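Local structure of G protein coupled receptor (Arabidopsis thaliana, 3T33) at residues A[35-38]-A[39-42]; A[134-137]-A[138-142]; A[182-185]-A[186-190]. The protein is a zinc-binding LanC-like protein that may take part in abscisic acid signalling. All coordinates share one frame; numbering follows the deposited sequence.

Interaction 1 (residues 35-42) spans the whole of short helix 36-42 together with its N-cap residue, far out on the molecule, its centre about 40 Å from those of the other two. It is partly buried, with leucines facing helix 353-375, and polar capping marks its start. The touching residues of interaction 2 (residues 134-142) are all buried, inside helix 130-144, and are mostly small, with Leu136 and Val139 among them. Interaction 3 (residues 182-190) lies where helix 174-188 ends, partly buried, and adds an aromatic stack and a turn. Interactions 2 and 3 touch, because Val139 packs on Phe183, Leu184 and His187; interaction 1 shares no helix with either. All three lie away from the zinc site.

Interaction 1: residues A[35-38]-A[39-42]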
ATOM      1  N   ASP A  35       5.051  -3.811 -30.579  1.00 49.45           N
ATOM      2  CA  ASP A  35       3.699  -3.267 -30.426  1.00 46.89           C
ATOM      3  C   ASP A  35       3.718  -1.959 -29.628  1.00 44.80           C
ATOM      4  O   ASP A  35       4.762  -1.316 -29.521  1.00 44.40           O
ATOM      5  CB  ASP A  35       2.782  -4.285 -29.747  1.00 46.30           C
ATOM      6  CG  ASP A  35       3.338  -4.779 -28.426  1.00 46.92           C
ATOM      7  OD1 ASP A  35       4.165  -4.063 -27.822  1.00 45.86           O
ATOM      8  OD2 ASP A  35       2.949  -5.882 -27.990  1.00 45.09           O
ATOM      9  N   SER A  36       2.574  -1.563 -29.070  1.00 42.16           N
ATOM     10  CA  SER A  36       2.522  -0.327 -28.292  1.00 40.16           C
ATOM     11  C   SER A  36       3.096  -0.555 -26.883  1.00 38.99           C
ATOM     12  O   SER A  36       3.816   0.263 -26.367  1.00 38.93           O
ATOM     13  CB  SER A  36       1.095   0.221 -28.266  1.00 39.20           C
ATOM     14  OG  SER A  36       0.221  -0.750 -27.727  1.00 38.44           O
ATOM     15  N   LEU A  37       2.805  -1.712 -26.309  1.00 38.38           N
ATOM     16  CA  LEU A  37       3.371  -2.150 -25.058  1.00 37.44           C
ATOM     17  C   LEU A  37       4.924  -2.202 -25.036  1.00 38.04           C
ATOM     18  O   LEU A  37       5.547  -1.673 -24.101  1.00 35.86           O
ATOM     19  CB  LEU A  37       2.775  -3.498 -24.693  1.00 37.05           C
ATOM     20  CG  LEU A  37       2.786  -3.960 -23.212  1.00 37.84           C
ATOM     21  CD1 LEU A  37       3.632  -5.136 -22.945  1.00 36.07           C
ATOM     22  CD2 LEU A  37       3.021  -2.827 -22.141  1.00 31.77           C
ATOM     23  N   THR A  38       5.545  -2.813 -26.060  1.00 37.72           N
ATOM     24  CA  THR A  38       6.990  -2.964 -26.057  1.00 38.42           C
ATOM     25  C   THR A  38       7.605  -1.611 -26.230  1.00 37.92           C
ATOM     26  O   THR A  38       8.662  -1.353 -25.717  1.00 37.08           O
ATOM     27  CB  THR A  38       7.510  -3.934 -27.198  1.00 38.81           C
ATOM     28  OG1 THR A  38       6.883  -3.546 -28.430  1.00 44.75           O
ATOM     29  CG2 THR A  38       7.131  -5.400 -26.900  1.00 37.93           C
ATOM     30  N   LYS A  39       6.958  -0.737 -26.986  1.00 38.49           N
ATOM     31  CA  LYS A  39       7.510   0.599 -27.183  1.00 39.90           C
ATOM     32  C   LYS A  39       7.522   1.370 -25.854  1.00 39.79           C
ATOM     33  O   LYS A  39       8.519   1.997 -25.518  1.00 39.57           O
ATOM     34  CB  LYS A  39       6.746   1.340 -28.290  1.00 40.63           C
ATOM     35  CG  LYS A  39       6.959   0.600 -29.662  1.00 45.92           C
ATOM     36  CD  LYS A  39       6.396   1.372 -30.872  1.00 55.41           C
ATOM     37  CE  LYS A  39       6.627   0.610 -32.207  1.00 60.99           C
ATOM     38  NZ  LYS A  39       6.887   1.534 -33.385  1.00 63.12           N
ATOM     39  N   LEU A  40       6.436   1.293 -25.092  1.00 38.70           N
ATOM     40  CA  LEU A  40       6.417   1.836 -23.728  1.00 39.45           C
ATOM     41  C   LEU A  40       7.606   1.302 -22.899  1.00 39.50           C
ATOM     42  O   LEU A  40       8.320   2.059 -22.243  1.00 38.54           O
ATOM     43  CB  LEU A  40       5.102   1.463 -23.021  1.00 39.77           C
ATOM     44  CG  LEU A  40       3.829   2.164 -23.450  1.00 41.15           C
ATOM     45  CD1 LEU A  40       2.572   1.575 -22.774  1.00 41.68           C
ATOM     46  CD2 LEU A  40       4.019   3.562 -22.975  1.00 44.24           C
ATOM     47  N   LEU A  41       7.843  -0.002 -22.951  1.00 39.41           N
ATOM     48  CA  LEU A  41       8.856  -0.569 -22.075  1.00 39.49           C
ATOM     49  C   LEU A  41      10.258  -0.063 -22.406  1.00 40.14           C
ATOM     50  O   LEU A  41      11.086   0.060 -21.516  1.00 39.87           O
ATOM     51  CB  LEU A  41       8.815  -2.098 -22.110  1.00 38.74           C
ATOM     52  CG  LEU A  41       7.542  -2.732 -21.518  1.00 39.42           C
ATOM     53  CD1 LEU A  41       7.413  -4.159 -21.978  1.00 40.84           C
ATOM     54  CD2 LEU A  41       7.601  -2.698 -20.028  1.00 39.87           C
ATOM     55  N   SER A  42      10.519   0.214 -23.683  1.00 40.44           N
ATOM     56  CA  SER A  42      11.828   0.681 -24.177  0.50 41.50           C
ATOM     57  C   SER A  42      12.073   2.150 -23.827  1.00 41.51           C
ATOM     58  O   SER A  42      13.210   2.587 -23.715  1.00 43.07           O
ATOM     59  CB  SER A  42      11.932   0.515 -25.713  0.50 41.18           C
ATOM     60  OG  SER A  42      11.602  -0.802 -26.157  0.50 41.75           O
TER
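Leu41 leans back on Leu37, one turn earlier, and its side chain traces the buried flank of this short helix. Its CB sits 3.7 Å from Thr38 O. CG comes down beside the preceding turn, 3.4 Å from Leu37 O, because chi1 of -67° turns it to the backbone N side, toward the start of the helix. At the tip, CD1 meets Leu37 CD1 at 4.0 Å, the two side chains crossing obliquely. The other methyl of Leu37, CD2, is more distant from Leu40 CD1, at 4.5 Å. Beyond these leucines is helix 353-375: Leu37 lies against Ser364 and Asp368, Leu40 against Asp368, and Leu41 against Ala361.

The backbone ladder runs beneath. Leu40 N gives a nearly straight bond to Ser36 O and Leu41 N bonds to Leu37 O, whereas the first rung, from Lys39 N to Asp35 O, is weak. Thr38 O accepts from Ser42 N at 3.2 Å. In the conformer described Ser42 OG also bonds to it, from the opposite face of the carbonyl plane, but a second conformer of this serine makes that bond doubtful.

At the front end, Asp35 OD1 is gripped twice by one residue. Thr38 N reaches it at 2.6 Å, nearly along the carboxylate C-O axis, and Thr38 OG1 comes from above the carboxylate plane at 2.8 Å. The threonine hydroxyl gets there by sitting between its backbone N and carbonyl carbon, with chi1 at 48°. Two donors on one oxygen should fix the rotation of the carboxylate, and its negative charge probably interacts well with the positive end of the helix. Ser36 OG bonds outward to Asp368. An aspartate just before a helix whose carboxylate accepts from the amide three residues on is the classic N-cap.

Interaction 2: residues A[134-137]-A[138-142]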
ATOM      1  N   CYS A 134      -8.805  11.974  10.209  1.00 30.81           N
ATOM      2  CA  CYS A 134      -8.133  12.962  11.001  1.00 29.91           C
ATOM      3  C   CYS A 134      -6.688  13.138  10.641  1.00 30.10           C
ATOM      4  O   CYS A 134      -6.156  14.236  10.768  1.00 31.15           O
ATOM      5  CB  CYS A 134      -8.242  12.570  12.477  1.00 30.27           C
ATOM      6  SG  CYS A 134      -9.998  12.661  13.123  1.00 33.77           S
ATOM      7  N   ALA A 135      -5.987  12.069  10.289  1.00 30.00           N
ATOM      8  CA  ALA A 135      -4.550  12.230  10.094  1.00 29.59           C
ATOM      9  C   ALA A 135      -4.311  12.933   8.768  1.00 30.13           C
ATOM     10  O   ALA A 135      -3.464  13.805   8.698  1.00 31.36           O
ATOM     11  CB  ALA A 135      -3.822  10.882  10.144  1.00 29.32           C
ATOM     12  N   LEU A 136      -5.100  12.628   7.735  1.00 30.08           N
ATOM     13  CA  LEU A 136      -4.954  13.336   6.470  1.00 30.38           C
ATOM     14  C   LEU A 136      -5.375  14.778   6.657  1.00 30.08           C
ATOM     15  O   LEU A 136      -4.750  15.705   6.196  1.00 29.49           O
ATOM     16  CB  LEU A 136      -5.831  12.716   5.391  1.00 29.69           C
ATOM     17  CG  LEU A 136      -5.413  12.717   3.920  1.00 31.70           C
ATOM     18  CD1 LEU A 136      -6.550  12.568   2.887  1.00 27.66           C
ATOM     19  CD2 LEU A 136      -4.349  13.725   3.496  1.00 28.83           C
ATOM     20  N   GLY A 137      -6.460  14.986   7.355  1.00 31.91           N
ATOM     21  CA  GLY A 137      -6.928  16.354   7.598  1.00 31.14           C
ATOM     22  C   GLY A 137      -5.803  17.171   8.160  1.00 32.31           C
ATOM     23  O   GLY A 137      -5.532  18.261   7.654  1.00 32.78           O
ATOM     24  N   ALA A 138      -5.163  16.654   9.223  1.00 31.03           N
ATOM     25  CA  ALA A 138      -4.142  17.396   9.943  1.00 32.15           C
ATOM     26  C   ALA A 138      -2.884  17.634   9.082  1.00 31.90           C
ATOM     27  O   ALA A 138      -2.257  18.652   9.171  1.00 31.03           O
ATOM     28  CB  ALA A 138      -3.743  16.640  11.262  1.00 30.89           C
ATOM     29  N   VAL A 139      -2.554  16.675   8.228  1.00 32.95           N
ATOM     30  CA  VAL A 139      -1.355  16.791   7.390  1.00 32.90           C
ATOM     31  C   VAL A 139      -1.639  17.787   6.264  1.00 33.07           C
ATOM     32  O   VAL A 139      -0.866  18.701   6.022  1.00 32.97           O
ATOM     33  CB  VAL A 139      -0.869  15.382   6.909  1.00 33.10           C
ATOM     34  CG1 VAL A 139       0.220  15.538   5.860  1.00 34.86           C
ATOM     35  CG2 VAL A 139      -0.327  14.553   8.119  1.00 30.98           C
ATOM     36  N   ALA A 140      -2.782  17.624   5.607  1.00 33.05           N
ATOM     37  CA  ALA A 140      -3.197  18.535   4.533  1.00 33.26           C
ATOM     38  C   ALA A 140      -3.279  19.973   5.038  1.00 33.87           C
ATOM     39  O   ALA A 140      -2.798  20.855   4.365  1.00 32.33           O
ATOM     40  CB  ALA A 140      -4.481  18.080   3.873  1.00 31.16           C
ATOM     41  N   ALA A 141      -3.803  20.185   6.250  1.00 35.63           N
ATOM     42  CA  ALA A 141      -3.842  21.529   6.892  1.00 37.62           C
ATOM     43  C   ALA A 141      -2.483  22.119   7.205  1.00 38.81           C
ATOM     44  O   ALA A 141      -2.279  23.325   7.091  1.00 39.07           O
ATOM     45  CB  ALA A 141      -4.730  21.529   8.177  1.00 37.21           C
ATOM     46  N   LYS A 142      -1.576  21.273   7.668  1.00 40.40           N
ATOM     47  CA  LYS A 142      -0.202  21.681   7.874  1.00 42.23           C
ATOM     48  C   LYS A 142       0.405  22.116   6.525  1.00 42.67           C
ATOM     49  O   LYS A 142       1.080  23.127   6.453  1.00 42.93           O
ATOM     50  CB  LYS A 142       0.626  20.542   8.532  1.00 42.25           C
ATOM     51  CG  LYS A 142       1.761  21.000   9.483  1.00 43.99           C
ATOM     52  CD  LYS A 142       1.248  22.029  10.506  1.00 45.27           C
ATOM     53  CE  LYS A 142       2.276  22.462  11.553  1.00 47.43           C
ATOM     54  NZ  LYS A 142       1.623  23.473  12.457  1.00 49.65           N
TER
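Ala138 begins the second half of this stretch, its N bonded to Cys134 O at 3.0 Å. The donor stands above the carbonyl plane, 35° out of it. Its CB rests 3.4 Å from the same Cys134 O and faces Tyr150 of helix 147-158 and Leu184 of helix 174-188.

Val139 comes next, with its N bonded to Ala135 O. One branch does the touching: CG2 lies beside the backbone N and packs 3.3 Å from Ala135 O, while CG1 is turned anti to that N, chi1 170°. Round the valine stand Phe92 of helix 84-98 and Leu184 and His187 of helix 174-188, placing it where neighbouring helices meet. Such packing of one helix against several others suits the all-helical LanC-like fold, an alpha/alpha toroid in which helices close into inner and outer layers; the small side chains probably allow close approach.

Ala140 N bonds to Leu136 O at 2.8 Å, nearly in line with the C=O. Its CB sits 3.3 Å from Leu136 O and receives Leu136 CD2 at 4.4 Å, a light apolar touch. The leucine gets its end there with chi1 at -148°, short of fully anti, and this brings the tip forward along the helix although its CB starts out away from the later turn. Ala140 fits against Leu104, Cys107 and Leu108 of helix 101-118, and Leu136 spans toward both that helix and helix 84-98.

Ala141 N closes onto Gly137 O, and its CB rests 3.4 Å from that oxygen. Gly137 contributes backbone alone here. Lys142 carries the ladder on within the segment, its N bonding to Ala138 O at 3.1 Å, while NZ leaves the helix to form a salt bridge with Asp147, and Tyr150 adds a cation-pi contact.

Interaction 3: residues A[182-185]-A[186-190]; sequences LFLN and KHIGQ
Asn185 meets the end of its own helix as the chain turns back: Gln190 O comes to 3.3 Å from Asn185 CG, and Asn185 CA makes a CA-H...O contact with it. Asn185 O accepts a bent bond from Gly189 N at 2.8 Å and a weak one from Gln190 N. Gly189 leaves the helix with positive phi, 70°, turning the chain out of its spiral. The amide of Asn185 has its own task, with OD1 bonded to Ile193 N in the loop beyond.

On another side of the helix, His187 stacks on Phe183, one turn back. The rings are offset, with centroids 4.3 Å apart and planes at 30°. Phe183 CZ lies over the centre of the imidazole, while His187 CD2 is nearer the rim of the phenyl; the closest pair is Phe183 CE2 and His187 NE2, at 3.5 Å. Phe183 reaches forward because its CG is anti to N, chi1 169°. Val139 of helix 130-144 touches both residues. The chemistry is thus divided: dispersion between aromatic faces probably helps hold the two side chains together on the flank facing helix 130-144, while Asn185 O bonds to the amides of the turn where the helix ends.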
ATOM      1  N   LEU A 182       1.825   6.851  13.566  1.00 27.84           N
ATOM      2  CA  LEU A 182       3.162   6.939  12.948  1.00 28.52           C
ATOM      3  C   LEU A 182       3.122   7.855  11.732  1.00 28.34           C
ATOM      4  O   LEU A 182       3.907   8.723  11.616  1.00 29.20           O
ATOM      5  CB  LEU A 182       3.640   5.575  12.572  1.00 28.80           C
ATOM      6  CG  LEU A 182       3.869   4.659  13.787  1.00 31.62           C
ATOM      7  CD1 LEU A 182       4.008   3.226  13.376  1.00 29.83           C
ATOM      8  CD2 LEU A 182       5.106   5.153  14.637  1.00 30.66           C
ATOM      9  N   PHE A 183       2.101   7.724  10.914  1.00 29.59           N
ATOM     10  CA  PHE A 183       1.939   8.543   9.743  1.00 31.31           C
ATOM     11  C   PHE A 183       1.799  10.034  10.096  1.00 31.55           C
ATOM     12  O   PHE A 183       2.490  10.898   9.541  1.00 30.90           O
ATOM     13  CB  PHE A 183       0.693   8.057   8.989  1.00 31.01           C
ATOM     14  CG  PHE A 183       0.247   8.975   7.885  1.00 34.30           C
ATOM     15  CD1 PHE A 183      -0.587  10.065   8.166  1.00 31.91           C
ATOM     16  CD2 PHE A 183       0.653   8.740   6.543  1.00 33.09           C
ATOM     17  CE1 PHE A 183      -1.042  10.955   7.120  1.00 33.19           C
ATOM     18  CE2 PHE A 183       0.179   9.594   5.476  1.00 34.27           C
ATOM     19  CZ  PHE A 183      -0.673  10.701   5.762  1.00 32.74           C
ATOM     20  N   LEU A 184       0.929  10.331  11.044  1.00 31.90           N
ATOM     21  CA  LEU A 184       0.752  11.696  11.479  1.00 32.96           C
ATOM     22  C   LEU A 184       2.051  12.304  12.005  1.00 34.29           C
ATOM     23  O   LEU A 184       2.445  13.442  11.608  1.00 34.36           O
ATOM     24  CB  LEU A 184      -0.345  11.796  12.533  1.00 32.15           C
ATOM     25  CG  LEU A 184      -0.624  13.223  12.969  1.00 35.88           C
ATOM     26  CD1 LEU A 184      -0.904  14.129  11.792  1.00 36.83           C
ATOM     27  CD2 LEU A 184      -1.804  13.298  13.965  1.00 39.41           C
ATOM     28  N   ASN A 185       2.725  11.565  12.888  1.00 34.12           N
ATOM     29  CA  ASN A 185       3.970  12.074  13.513  1.00 34.92           C
ATOM     30  C   ASN A 185       5.124  12.291  12.489  1.00 34.76           C
ATOM     31  O   ASN A 185       5.812  13.301  12.510  1.00 34.10           O
ATOM     32  CB  ASN A 185       4.408  11.163  14.706  1.00 32.64           C
ATOM     33  CG  ASN A 185       3.538  11.416  16.037  1.00 36.92           C
ATOM     34  OD1 ASN A 185       2.552  12.162  16.050  1.00 40.17           O
ATOM     35  ND2 ASN A 185       3.951  10.816  17.121  1.00 33.28           N
ATOM     36  N   LYS A 186       5.331  11.317  11.628  1.00 35.27           N
ATOM     37  CA  LYS A 186       6.363  11.397  10.598  1.00 37.30           C
ATOM     38  C   LYS A 186       6.165  12.660   9.734  1.00 37.17           C
ATOM     39  O   LYS A 186       7.089  13.457   9.577  1.00 37.95           O
ATOM     40  CB  LYS A 186       6.273  10.108   9.753  1.00 37.43           C
ATOM     41  CG  LYS A 186       7.001  10.130   8.403  1.00 44.27           C
ATOM     42  CD  LYS A 186       8.366   9.418   8.487  1.00 51.26           C
ATOM     43  CE  LYS A 186       8.829   8.827   7.132  1.00 54.24           C
ATOM     44  NZ  LYS A 186       9.681   7.595   7.329  1.00 56.75           N
ATOM     45  N   HIS A 187       4.950  12.856   9.234  1.00 37.50           N
ATOM     46  CA  HIS A 187       4.613  13.957   8.375  1.00 38.79           C
ATOM     47  C   HIS A 187       4.675  15.327   9.002  1.00 39.33           C
ATOM     48  O   HIS A 187       5.222  16.259   8.378  1.00 37.49           O
ATOM     49  CB  HIS A 187       3.242  13.753   7.733  1.00 39.26           C
ATOM     50  CG  HIS A 187       3.247  12.765   6.606  1.00 44.24           C
ATOM     51  ND1 HIS A 187       3.019  13.133   5.298  1.00 45.76           N
ATOM     52  CD2 HIS A 187       3.499  11.429   6.583  1.00 46.00           C
ATOM     53  CE1 HIS A 187       3.099  12.065   4.519  1.00 48.73           C
ATOM     54  NE2 HIS A 187       3.384  11.019   5.274  1.00 49.19           N
ATOM     55  N   ILE A 188       4.104  15.478  10.211  1.00 39.08           N
ATOM     56  CA  ILE A 188       4.191  16.762  10.900  1.00 39.47           C
ATOM     57  C   ILE A 188       5.622  16.975  11.374  1.00 40.14           C
ATOM     58  O   ILE A 188       6.036  18.114  11.539  1.00 40.52           O
ATOM     59  CB  ILE A 188       3.269  16.869  12.157  1.00 38.42           C
ATOM     60  CG1 ILE A 188       1.799  16.746  11.819  1.00 38.91           C
ATOM     61  CG2 ILE A 188       3.507  18.176  12.891  1.00 40.44           C
ATOM     62  CD1 ILE A 188       1.370  17.458  10.556  1.00 38.69           C
ATOM     63  N   GLY A 189       6.354  15.885  11.642  1.00 41.09           N
ATOM     64  CA  GLY A 189       7.723  15.956  12.215  1.00 41.83           C
ATOM     65  C   GLY A 189       7.677  16.431  13.674  1.00 43.19           C
ATOM     66  O   GLY A 189       8.588  17.133  14.179  1.00 44.31           O
ATOM     67  N   GLN A 190       6.613  16.025  14.361  1.00 42.64           N
ATOM     68  CA  GLN A 190       6.376  16.397  15.747  1.00 42.51           C
ATOM     69  C   GLN A 190       5.687  15.220  16.453  1.00 41.17           C
ATOM     70  O   GLN A 190       5.095  14.307  15.803  1.00 39.38           O
ATOM     71  CB  GLN A 190       5.473  17.631  15.805  1.00 43.03           C
ATOM     72  CG  GLN A 190       6.139  19.002  15.615  1.00 47.59           C
ATOM     73  CD  GLN A 190       5.092  20.102  15.749  1.00 54.14           C
ATOM     74  OE1 GLN A 190       4.248  20.045  16.654  1.00 56.60           O
ATOM     75  NE2 GLN A 190       5.092  21.063  14.828  1.00 52.91           N
TER